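Protein yciF (Escherichia coli, PDB 2GS4) is a homodimeric stress protein of the ferritin-like superfamily whose precise function is not established, its rubrerythrin-like architecture being consistent with metal binding. Local coordinates at residues A[48-53]-A[140-145]; A[21-26]-A[72-77]; A[29-34]-A[87-92]. All coordinates share one frame; numbering follows the deposited sequence.

Contact 1. Residues A[48-53]-A[140-145]; sequences LEETHG and LEEEKA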
loop_
_atom_site.group_PDB
_atom_site.type_symbol
_atom_site.label_atom_id
_atom_site.label_comp_id
_atom_site.label_asym_id
_atom_site.label_seq_id
_atom_site.Cartn_x
_atom_site.Cartn_y
_atom_site.Cartn_z
ATOM N N LEU A 48 7.053 -11.803 14.407
ATOM C CA LEU A 48 6.385 -12.918 13.749
ATOM C C LEU A 48 5.342 -13.487 14.708
ATOM O O LEU A 48 4.231 -13.839 14.303
ATOM C CB LEU A 48 7.394 -14.010 13.388
ATOM C CG LEU A 48 6.795 -15.381 13.052
ATOM C CD1 LEU A 48 5.693 -15.212 12.022
ATOM C CD2 LEU A 48 7.875 -16.324 12.541
ATOM N N GLU A 49 5.710 -13.583 15.979
ATOM C CA GLU A 49 4.790 -14.104 16.979
ATOM C C GLU A 49 3.665 -13.113 17.231
ATOM O O GLU A 49 2.494 -13.485 17.219
ATOM C CB GLU A 49 5.544 -14.415 18.265
ATOM C CG GLU A 49 6.580 -15.502 18.071
ATOM C CD GLU A 49 5.990 -16.723 17.395
ATOM O OE1 GLU A 49 6.733 -17.430 16.683
ATOM O OE2 GLU A 49 4.778 -16.978 17.578
ATOM N N GLU A 50 4.019 -11.844 17.428
ATOM C CA GLU A 50 3.030 -10.795 17.653
ATOM C C GLU A 50 2.045 -10.717 16.473
ATOM O O GLU A 50 0.865 -10.453 16.678
ATOM C CB GLU A 50 3.757 -9.451 17.888
ATOM C CG GLU A 50 2.921 -8.177 17.760
ATOM C CD GLU A 50 3.746 -6.910 17.996
ATOM O OE1 GLU A 50 3.611 -5.946 17.211
ATOM O OE2 GLU A 50 4.531 -6.875 18.973
ATOM N N THR A 51 2.517 -10.966 15.249
ATOM C CA THR A 51 1.645 -10.919 14.074
ATOM C C THR A 51 0.624 -12.060 14.082
ATOM O O THR A 51 -0.528 -11.862 13.670
ATOM C CB THR A 51 2.458 -10.954 12.743
ATOM O OG1 THR A 51 3.278 -9.780 12.645
ATOM C CG2 THR A 51 1.509 -10.978 11.532
ATOM N N HIS A 52 1.038 -13.248 14.526
ATOM C CA HIS A 52 0.102 -14.362 14.596
ATOM C C HIS A 52 -0.950 -13.962 15.626
ATOM O O HIS A 52 -2.139 -14.257 15.469
ATOM C CB HIS A 52 0.805 -15.662 15.021
ATOM C CG HIS A 52 1.271 -16.500 13.869
ATOM N ND1 HIS A 52 2.605 -16.733 13.602
ATOM C CD2 HIS A 52 0.578 -17.138 12.896
ATOM C CE1 HIS A 52 2.711 -17.474 12.514
ATOM N NE2 HIS A 52 1.495 -17.733 12.065
ATOM N N GLY A 53 -0.510 -13.265 16.671
ATOM C CA GLY A 53 -1.432 -12.826 17.699
ATOM C C GLY A 53 -2.411 -11.786 17.173
ATOM O O GLY A 53 -3.566 -11.748 17.587
ATOM N N LEU A 140 -2.648 -1.355 16.783
ATOM C CA LEU A 140 -2.007 -0.115 16.375
ATOM C C LEU A 140 -0.825 0.190 17.288
ATOM O O LEU A 140 0.279 0.438 16.820
ATOM C CB LEU A 140 -2.990 1.053 16.426
ATOM C CG LEU A 140 -2.349 2.419 16.172
ATOM C CD1 LEU A 140 -1.714 2.436 14.786
ATOM C CD2 LEU A 140 -3.386 3.515 16.301
ATOM N N GLU A 141 -1.051 0.147 18.595
ATOM C CA GLU A 141 0.015 0.446 19.545
ATOM C C GLU A 141 1.177 -0.549 19.500
ATOM O O GLU A 141 2.329 -0.160 19.691
ATOM C CB GLU A 141 -0.552 0.543 20.967
ATOM C CG GLU A 141 -1.658 1.585 21.099
ATOM C CD GLU A 141 -1.241 2.960 20.592
ATOM O OE1 GLU A 141 -2.125 3.704 20.117
ATOM O OE2 GLU A 141 -0.039 3.298 20.675
ATOM N N GLU A 142 0.889 -1.827 19.252
ATOM C CA GLU A 142 1.958 -2.819 19.184
ATOM C C GLU A 142 2.843 -2.538 17.976
ATOM O O GLU A 142 4.065 -2.656 18.047
ATOM C CB GLU A 142 1.385 -4.239 19.086
ATOM C CG GLU A 142 0.750 -4.748 20.378
ATOM C CD GLU A 142 0.178 -6.145 20.222
ATOM O OE1 GLU A 142 -0.094 -6.560 19.073
ATOM O OE2 GLU A 142 -0.012 -6.826 21.249
ATOM N N GLU A 143 2.220 -2.170 16.864
ATOM C CA GLU A 143 2.966 -1.871 15.648
ATOM C C GLU A 143 3.819 -0.626 15.846
ATOM O O GLU A 143 4.932 -0.536 15.320
ATOM C CB GLU A 143 2.012 -1.688 14.472
ATOM C CG GLU A 143 1.338 -2.990 14.050
ATOM C CD GLU A 143 2.340 -4.104 13.800
ATOM O OE1 GLU A 143 2.509 -4.967 14.687
ATOM O OE2 GLU A 143 2.970 -4.105 12.724
ATOM N N LYS A 144 3.301 0.332 16.602
ATOM C CA LYS A 144 4.066 1.538 16.882
ATOM C C LYS A 144 5.277 1.158 17.739
ATOM O O LYS A 144 6.390 1.614 17.483
ATOM C CB LYS A 144 3.194 2.582 17.588
ATOM C CG LYS A 144 2.256 3.348 16.634
ATOM C CD LYS A 144 1.412 4.392 17.374
ATOM C CE LYS A 144 0.464 5.122 16.423
ATOM N NZ LYS A 144 -0.444 6.055 17.156
ATOM N N ALA A 145 5.073 0.299 18.735
ATOM C CA ALA A 145 6.189 -0.120 19.581
ATOM C C ALA A 145 7.182 -0.941 18.762
ATOM O O ALA A 145 8.398 -0.845 18.959
ATOM C CB ALA A 145 5.691 -0.931 20.771
HETATM O O HOH W 1 4.950 -4.494 19.991
#
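Glu-50 reaches across from helix 38-63 to lay its carboxylate against Glu-142 on helix 130-159, and with 76 Å² of its surface buried it dominates the contact. Its CG lies anti to the backbone N (chi1 164°) and the chain beyond is fully extended, which carries the carboxylate to the neighbouring helix, where OE1 comes 3.4 Å from Glu-142 CB. Glu-142 points back with an extended chain of its own. The two arms pass side by side, each heading for the other's helix, leaving Glu-142 OE1 3.7 Å from Glu-50 CG and their carboxylate planes 31° apart. No hydrogen bond joins the segments directly; instead a water donates both to Glu-50 OE2, at 2.6 Å, and to Glu-142 O, at 2.8 Å.

The two helices run antiparallel as members of the four-helix bundle of the ferritin-like fold, and the contact shows how such a bundle can bring acidic residues together if donors are threaded among them. Glu-143, bent at chi2 (-52°), sets its OE1 2.9 Å from Glu-50 OE1, an approach between two acceptors. Its carboxylate stands nearly perpendicular to that of Glu-50. Partners are close at hand: the Thr-146 hydroxyl is hydrogen-bonded to Glu-50 OE1 and also to Glu-142 O, Gln-54 NE2 serves both Glu-142 OE1 and Glu-143 OE1, His-47 NE2 adds a second bond to Glu-143, and Arg-57 forms a salt bridge with Glu-142. Replacing Glu-50 by alanine strips away the whole extended arm, and the bridging water would probably lose its grip on helix 38-63 while a gap opened beside Glu-142 CB. On the interior side, Glu-143 OE2 lies close to Glu-110 of helix 95-126, another like charge.

Contact 2. Residues A[21-26]-A[72-77]; sequences EKQLTR and RMKCVA
Gln-23 makes the one hydrogen bond between the segments, NE2 to Cys-75 O, 3.1 Å long and nearly straight at 166°. Its CG lies anti to the carbonyl carbon (chi1 -55°) and the extended chain carries the amide from helix 6-33 to the turn before helix 76-89. The carbonyl oxygen sits almost in the amide plane of Gln-23, whereas NE2 stands tilted from the carbonyl plane. NE2 also bonds to Ser-19 OG, and the same hydroxyl bonds to Cys-75 N, so two side chains of one helix hold both polar backbone atoms of a single residue.

Van der Waals contact is thinner. Lys-74, bent at chi2, lays its CE over the face of the Gln-23 amide, 3.9 Å from CD, and the same CE lies at the guanidinium edge of Arg-26, 4.4 Å from NH2. Arg-26 in turn folds its guanidinium over Gln-23 CA.

As for charge, Lys-74 NZ pairs with Glu-79, which probably eases its nearness to Arg-26 NH2, 5.3 Å away.

Ala-77 packs on Ala-77 of the second subunit. Cys-75 is the N-cap of helix 76-89, its SG capping a backbone N just past the segment, and this short capped helix lies in the long crossover between helices 38-63 and 95-126 of the ferritin-like bundle.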
loop_
_atom_site.group_PDB
_atom_site.type_symbol
_atom_site.label_atom_id
_atom_site.label_comp_id
_atom_site.label_asym_id
_atom_site.label_seq_id
_atom_site.Cartn_x
_atom_site.Cartn_y
_atom_site.Cartn_z
ATOM N N GLU A 21 -1.467 -9.404 7.036
ATOM C CA GLU A 21 -0.887 -10.068 8.201
ATOM C C GLU A 21 -0.499 -11.501 7.842
ATOM O O GLU A 21 0.550 -11.998 8.261
ATOM C CB GLU A 21 -1.897 -10.058 9.363
ATOM C CG GLU A 21 -2.286 -8.651 9.828
ATOM C CD GLU A 21 -1.165 -7.944 10.586
ATOM O OE1 GLU A 21 0.021 -8.267 10.352
ATOM O OE2 GLU A 21 -1.471 -7.053 11.410
ATOM N N LYS A 22 -1.357 -12.143 7.055
ATOM C CA LYS A 22 -1.163 -13.515 6.596
ATOM C C LYS A 22 0.164 -13.592 5.831
ATOM O O LYS A 22 1.008 -14.447 6.090
ATOM C CB LYS A 22 -2.307 -13.901 5.657
ATOM C CG LYS A 22 -2.822 -15.314 5.804
ATOM C CD LYS A 22 -3.781 -15.447 6.974
ATOM C CE LYS A 22 -4.151 -16.906 7.184
ATOM N NZ LYS A 22 -4.773 -17.136 8.512
ATOM N N GLN A 23 0.334 -12.680 4.880
ATOM C CA GLN A 23 1.549 -12.627 4.080
ATOM C C GLN A 23 2.710 -12.244 4.979
ATOM O O GLN A 23 3.810 -12.786 4.849
ATOM C CB GLN A 23 1.415 -11.584 2.964
ATOM C CG GLN A 23 0.216 -11.776 2.055
ATOM C CD GLN A 23 0.136 -10.704 0.981
ATOM O OE1 GLN A 23 1.102 -10.456 0.268
ATOM N NE2 GLN A 23 -1.017 -10.065 0.864
ATOM N N LEU A 24 2.475 -11.317 5.906
ATOM C CA LEU A 24 3.559 -10.898 6.777
ATOM C C LEU A 24 4.159 -12.076 7.569
ATOM O O LEU A 24 5.378 -12.138 7.735
ATOM C CB LEU A 24 3.096 -9.776 7.713
ATOM C CG LEU A 24 4.197 -8.831 8.232
ATOM C CD1 LEU A 24 5.097 -8.366 7.084
ATOM C CD2 LEU A 24 3.568 -7.629 8.918
ATOM N N THR A 25 3.326 -13.021 8.019
ATOM C CA THR A 25 3.831 -14.180 8.778
ATOM C C THR A 25 4.964 -14.904 8.054
ATOM O O THR A 25 6.004 -15.190 8.653
ATOM C CB THR A 25 2.718 -15.226 9.097
ATOM O OG1 THR A 25 2.136 -15.702 7.881
ATOM C CG2 THR A 25 1.633 -14.615 9.985
ATOM N N ARG A 26 4.761 -15.209 6.774
ATOM C CA ARG A 26 5.790 -15.877 5.981
ATOM C C ARG A 26 7.017 -14.969 5.857
ATOM O O ARG A 26 8.145 -15.389 6.112
ATOM C CB ARG A 26 5.279 -16.218 4.565
ATOM C CG ARG A 26 4.292 -17.392 4.456
ATOM C CD ARG A 26 2.834 -16.948 4.239
ATOM N NE ARG A 26 2.574 -16.373 2.918
ATOM C CZ ARG A 26 1.358 -16.073 2.460
ATOM N NH1 ARG A 26 0.287 -16.296 3.212
ATOM N NH2 ARG A 26 1.209 -15.540 1.253
ATOM N N ARG A 72 -12.266 -12.967 1.077
ATOM C CA ARG A 72 -11.003 -13.487 0.547
ATOM C C ARG A 72 -10.407 -12.568 -0.513
ATOM O O ARG A 72 -11.089 -12.178 -1.456
ATOM C CB ARG A 72 -11.241 -14.875 -0.054
ATOM C CG ARG A 72 -10.008 -15.715 -0.355
ATOM C CD ARG A 72 -10.460 -17.138 -0.684
ATOM N NE ARG A 72 -9.371 -18.086 -0.901
ATOM C CZ ARG A 72 -9.379 -19.332 -0.436
ATOM N NH1 ARG A 72 -10.416 -19.766 0.275
ATOM N NH2 ARG A 72 -8.365 -20.151 -0.687
HETATM N N MSE A 73 -9.134 -12.222 -0.355
HETATM C CA MSE A 73 -8.455 -11.355 -1.313
HETATM C C MSE A 73 -6.966 -11.309 -1.002
HETATM O O MSE A 73 -6.541 -11.693 0.080
HETATM C CB MSE A 73 -9.043 -9.934 -1.272
HETATM C CG MSE A 73 -9.016 -9.268 0.114
HETATM SE SE MSE A 73 -9.604 -7.402 0.176
HETATM C CE MSE A 73 -11.520 -7.669 0.194
ATOM N N LYS A 74 -6.171 -10.872 -1.971
ATOM C CA LYS A 74 -4.731 -10.759 -1.784
ATOM C C LYS A 74 -4.417 -9.265 -1.724
ATOM O O LYS A 74 -4.751 -8.520 -2.642
ATOM C CB LYS A 74 -3.982 -11.396 -2.959
ATOM C CG LYS A 74 -2.465 -11.560 -2.733
ATOM C CD LYS A 74 -2.114 -12.979 -2.284
ATOM C CE LYS A 74 -0.640 -13.117 -1.944
ATOM N NZ LYS A 74 0.261 -12.621 -3.026
ATOM N N CYS A 75 -3.794 -8.833 -0.634
ATOM C CA CYS A 75 -3.429 -7.432 -0.458
ATOM C C CYS A 75 -2.173 -7.176 -1.290
ATOM O O CYS A 75 -1.067 -7.589 -0.920
ATOM C CB CYS A 75 -3.169 -7.136 1.026
ATOM S SG CYS A 75 -2.598 -5.458 1.388
ATOM N N VAL A 76 -2.364 -6.489 -2.412
ATOM C CA VAL A 76 -1.286 -6.173 -3.340
ATOM C C VAL A 76 -0.244 -5.230 -2.738
ATOM O O VAL A 76 0.944 -5.326 -3.052
ATOM C CB VAL A 76 -1.887 -5.590 -4.642
ATOM C CG1 VAL A 76 -0.810 -5.021 -5.536
ATOM C CG2 VAL A 76 -2.639 -6.704 -5.373
ATOM N N ALA A 77 -0.685 -4.324 -1.873
ATOM C CA ALA A 77 0.229 -3.389 -1.232
ATOM C C ALA A 77 1.247 -4.158 -0.382
ATOM O O ALA A 77 2.445 -3.955 -0.523
ATOM C CB ALA A 77 -0.549 -2.407 -0.366
#

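Contact 3. Residues A[29-34]-A[87-92]; sequences AKLARA and EVIEST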
loop_
_atom_site.group_PDB
_atom_site.type_symbol
_atom_site.label_atom_id
_atom_site.label_comp_id
_atom_site.label_asym_id
_atom_site.label_seq_id
_atom_site.Cartn_x
_atom_site.Cartn_y
_atom_site.Cartn_z
ATOM N N ALA A 29 9.406 -14.724 8.963
ATOM C CA ALA A 29 10.229 -15.898 9.244
ATOM C C ALA A 29 11.448 -15.842 8.328
ATOM O O ALA A 29 12.560 -16.187 8.743
ATOM C CB ALA A 29 9.446 -17.170 8.992
ATOM N N LYS A 30 11.241 -15.410 7.085
ATOM C CA LYS A 30 12.346 -15.298 6.139
ATOM C C LYS A 30 13.278 -14.173 6.599
ATOM O O LYS A 30 14.497 -14.334 6.594
ATOM C CB LYS A 30 11.850 -14.995 4.715
ATOM C CG LYS A 30 11.181 -16.153 3.943
ATOM C CD LYS A 30 11.099 -15.805 2.437
ATOM C CE LYS A 30 10.325 -16.837 1.607
ATOM N NZ LYS A 30 10.452 -16.611 0.125
ATOM N N LEU A 31 12.718 -13.036 7.006
ATOM C CA LEU A 31 13.570 -11.937 7.453
ATOM C C LEU A 31 14.421 -12.326 8.645
ATOM O O LEU A 31 15.594 -11.963 8.712
ATOM C CB LEU A 31 12.746 -10.701 7.811
ATOM C CG LEU A 31 12.198 -9.878 6.651
ATOM C CD1 LEU A 31 11.189 -8.896 7.205
ATOM C CD2 LEU A 31 13.331 -9.152 5.925
ATOM N N ALA A 32 13.844 -13.058 9.590
ATOM C CA ALA A 32 14.606 -13.451 10.759
ATOM C C ALA A 32 15.839 -14.273 10.373
ATOM O O ALA A 32 16.864 -14.202 11.052
ATOM C CB ALA A 32 13.720 -14.226 11.728
ATOM N N ARG A 33 15.741 -15.043 9.284
ATOM C CA ARG A 33 16.854 -15.876 8.803
ATOM C C ARG A 33 17.750 -15.134 7.803
ATOM O O ARG A 33 18.775 -15.662 7.376
ATOM C CB ARG A 33 16.333 -17.143 8.100
ATOM C CG ARG A 33 15.467 -18.054 8.951
ATOM C CD ARG A 33 14.840 -19.215 8.163
ATOM N NE ARG A 33 13.824 -19.863 8.989
ATOM C CZ ARG A 33 13.682 -21.175 9.148
ATOM N NH1 ARG A 33 14.491 -22.026 8.527
ATOM N NH2 ARG A 33 12.738 -21.638 9.959
ATOM N N ALA A 34 17.367 -13.919 7.426
ATOM C CA ALA A 34 18.144 -13.164 6.445
ATOM C C ALA A 34 19.299 -12.348 7.015
ATOM O O ALA A 34 20.057 -11.739 6.256
ATOM C CB ALA A 34 17.212 -12.248 5.652
ATOM N N GLU A 87 13.969 -8.284 -1.942
ATOM C CA GLU A 87 15.012 -7.833 -2.850
ATOM C C GLU A 87 16.289 -7.557 -2.057
ATOM O O GLU A 87 17.392 -7.693 -2.577
ATOM C CB GLU A 87 14.579 -6.575 -3.602
ATOM C CG GLU A 87 14.282 -6.818 -5.064
ATOM C CD GLU A 87 14.211 -5.535 -5.851
ATOM O OE1 GLU A 87 15.267 -4.894 -6.041
ATOM O OE2 GLU A 87 13.101 -5.159 -6.274
ATOM N N VAL A 88 16.135 -7.158 -0.794
ATOM C CA VAL A 88 17.296 -6.903 0.062
ATOM C C VAL A 88 17.859 -8.250 0.508
ATOM O O VAL A 88 19.066 -8.485 0.423
ATOM C CB VAL A 88 16.928 -6.065 1.322
ATOM C CG1 VAL A 88 18.125 -5.954 2.244
ATOM C CG2 VAL A 88 16.472 -4.655 0.901
ATOM N N ILE A 89 16.970 -9.126 0.973
ATOM C CA ILE A 89 17.328 -10.475 1.438
ATOM C C ILE A 89 18.133 -11.236 0.387
ATOM O O ILE A 89 19.165 -11.848 0.687
ATOM C CB ILE A 89 16.051 -11.342 1.745
ATOM C CG1 ILE A 89 15.318 -10.815 2.983
ATOM C CG2 ILE A 89 16.437 -12.809 1.927
ATOM C CD1 ILE A 89 13.910 -11.402 3.176
ATOM N N GLU A 90 17.651 -11.189 -0.850
ATOM C CA GLU A 90 18.272 -11.900 -1.957
ATOM C C GLU A 90 19.430 -11.187 -2.657
ATOM O O GLU A 90 19.981 -11.710 -3.632
ATOM C CB GLU A 90 17.191 -12.249 -2.982
ATOM C CG GLU A 90 16.006 -13.011 -2.395
ATOM C CD GLU A 90 16.317 -14.477 -2.149
ATOM O OE1 GLU A 90 16.615 -15.199 -3.126
ATOM O OE2 GLU A 90 16.262 -14.907 -0.978
ATOM N N SER A 91 19.794 -9.998 -2.181
ATOM C CA SER A 91 20.899 -9.253 -2.788
ATOM C C SER A 91 22.203 -9.735 -2.166
ATOM O O SER A 91 22.193 -10.627 -1.314
ATOM C CB SER A 91 20.756 -7.766 -2.495
ATOM O OG SER A 91 21.071 -7.508 -1.134
ATOM N N THR A 92 23.327 -9.155 -2.589
ATOM C CA THR A 92 24.602 -9.537 -1.993
ATOM C C THR A 92 25.013 -8.516 -0.940
ATOM O O THR A 92 26.154 -8.525 -0.486
ATOM C CB THR A 92 25.768 -9.676 -3.025
ATOM O OG1 THR A 92 25.856 -8.500 -3.833
ATOM C CG2 THR A 92 25.566 -10.898 -3.911
#
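Ile-89 fits its branched side chain against Leu-31 and Ala-34, three residues apart in segment 29-34. This is the tight part of the contact. Ile-89 CD1 meets Leu-31 CD2 at 3.6 Å, methyl against methyl, with the two side chains set roughly perpendicular. Ala-34 takes the other branch as well: its CB is 3.6 Å from Ile-89 CG1 and 3.8 Å from Ile-89 CG2. The first torsion of Ile-89 explains the double hold, since CG1 anti to the carbonyl carbon (chi1 -69°) and CG2 anti to the backbone N bring both branches onto the small alanine methyl. With no longer side chain at that position, the backbones can approach to 5.7 Å between Ala-34 CA and Ile-89 CA.

Here helix 76-89, in the long crossover of the ferritin-like bundle, finishes beside the end of helix 6-33, alongside which it runs parallel. Leu-102 of helix 95-126 touches both Leu-31 and Ile-89, extending the apolar patch toward the bundle. Arg-98 of the same helix ties the two ends together through hydrogen bonds to Ala-34 O and Ile-89 O.

The outer side is far looser. Lys-30 touches Ile-89 CD1 with its CB alone, 4.4 Å away; the rest of its extended chain makes no contact with Ile-89, and the residue is exposed. Its NZ and Glu-90 OE2 carry opposite charges but remain 6.2 Å apart, too far for a salt bridge. Past the helix end, Ser-91 turns back on its own segment: OG donates to Val-88 O at 2.7 Å, and Ser-91 N donates to the same carbonyl oxygen.

How the contacts relate
All three contacts are partly buried. Contact 1, with buried Glu-143, lies nearest the chain centre and joins two bundle helices; contacts 2 and 3 both fasten helix 76-89 to helix 6-33, at its start and its end. Contact 2 pairs buried Gln-23 and Cys-75 with exposed Lys-74 and Arg-26, and contact 3 is outermost. Chemistry follows place: in contact 1 carboxylates meet among hydrogen-bonding partners, with a water between the helices; contact 2 relies on an amide gripping backbone at a helix start; contact 3 is purely apolar between its segments. Thr-51 CG2, 3.3 Å from Glu-21 OE1, links contacts 1 and 2; Leu-48 CD2, 4.0 Å from Ala-29 CB, links contacts 1 and 3.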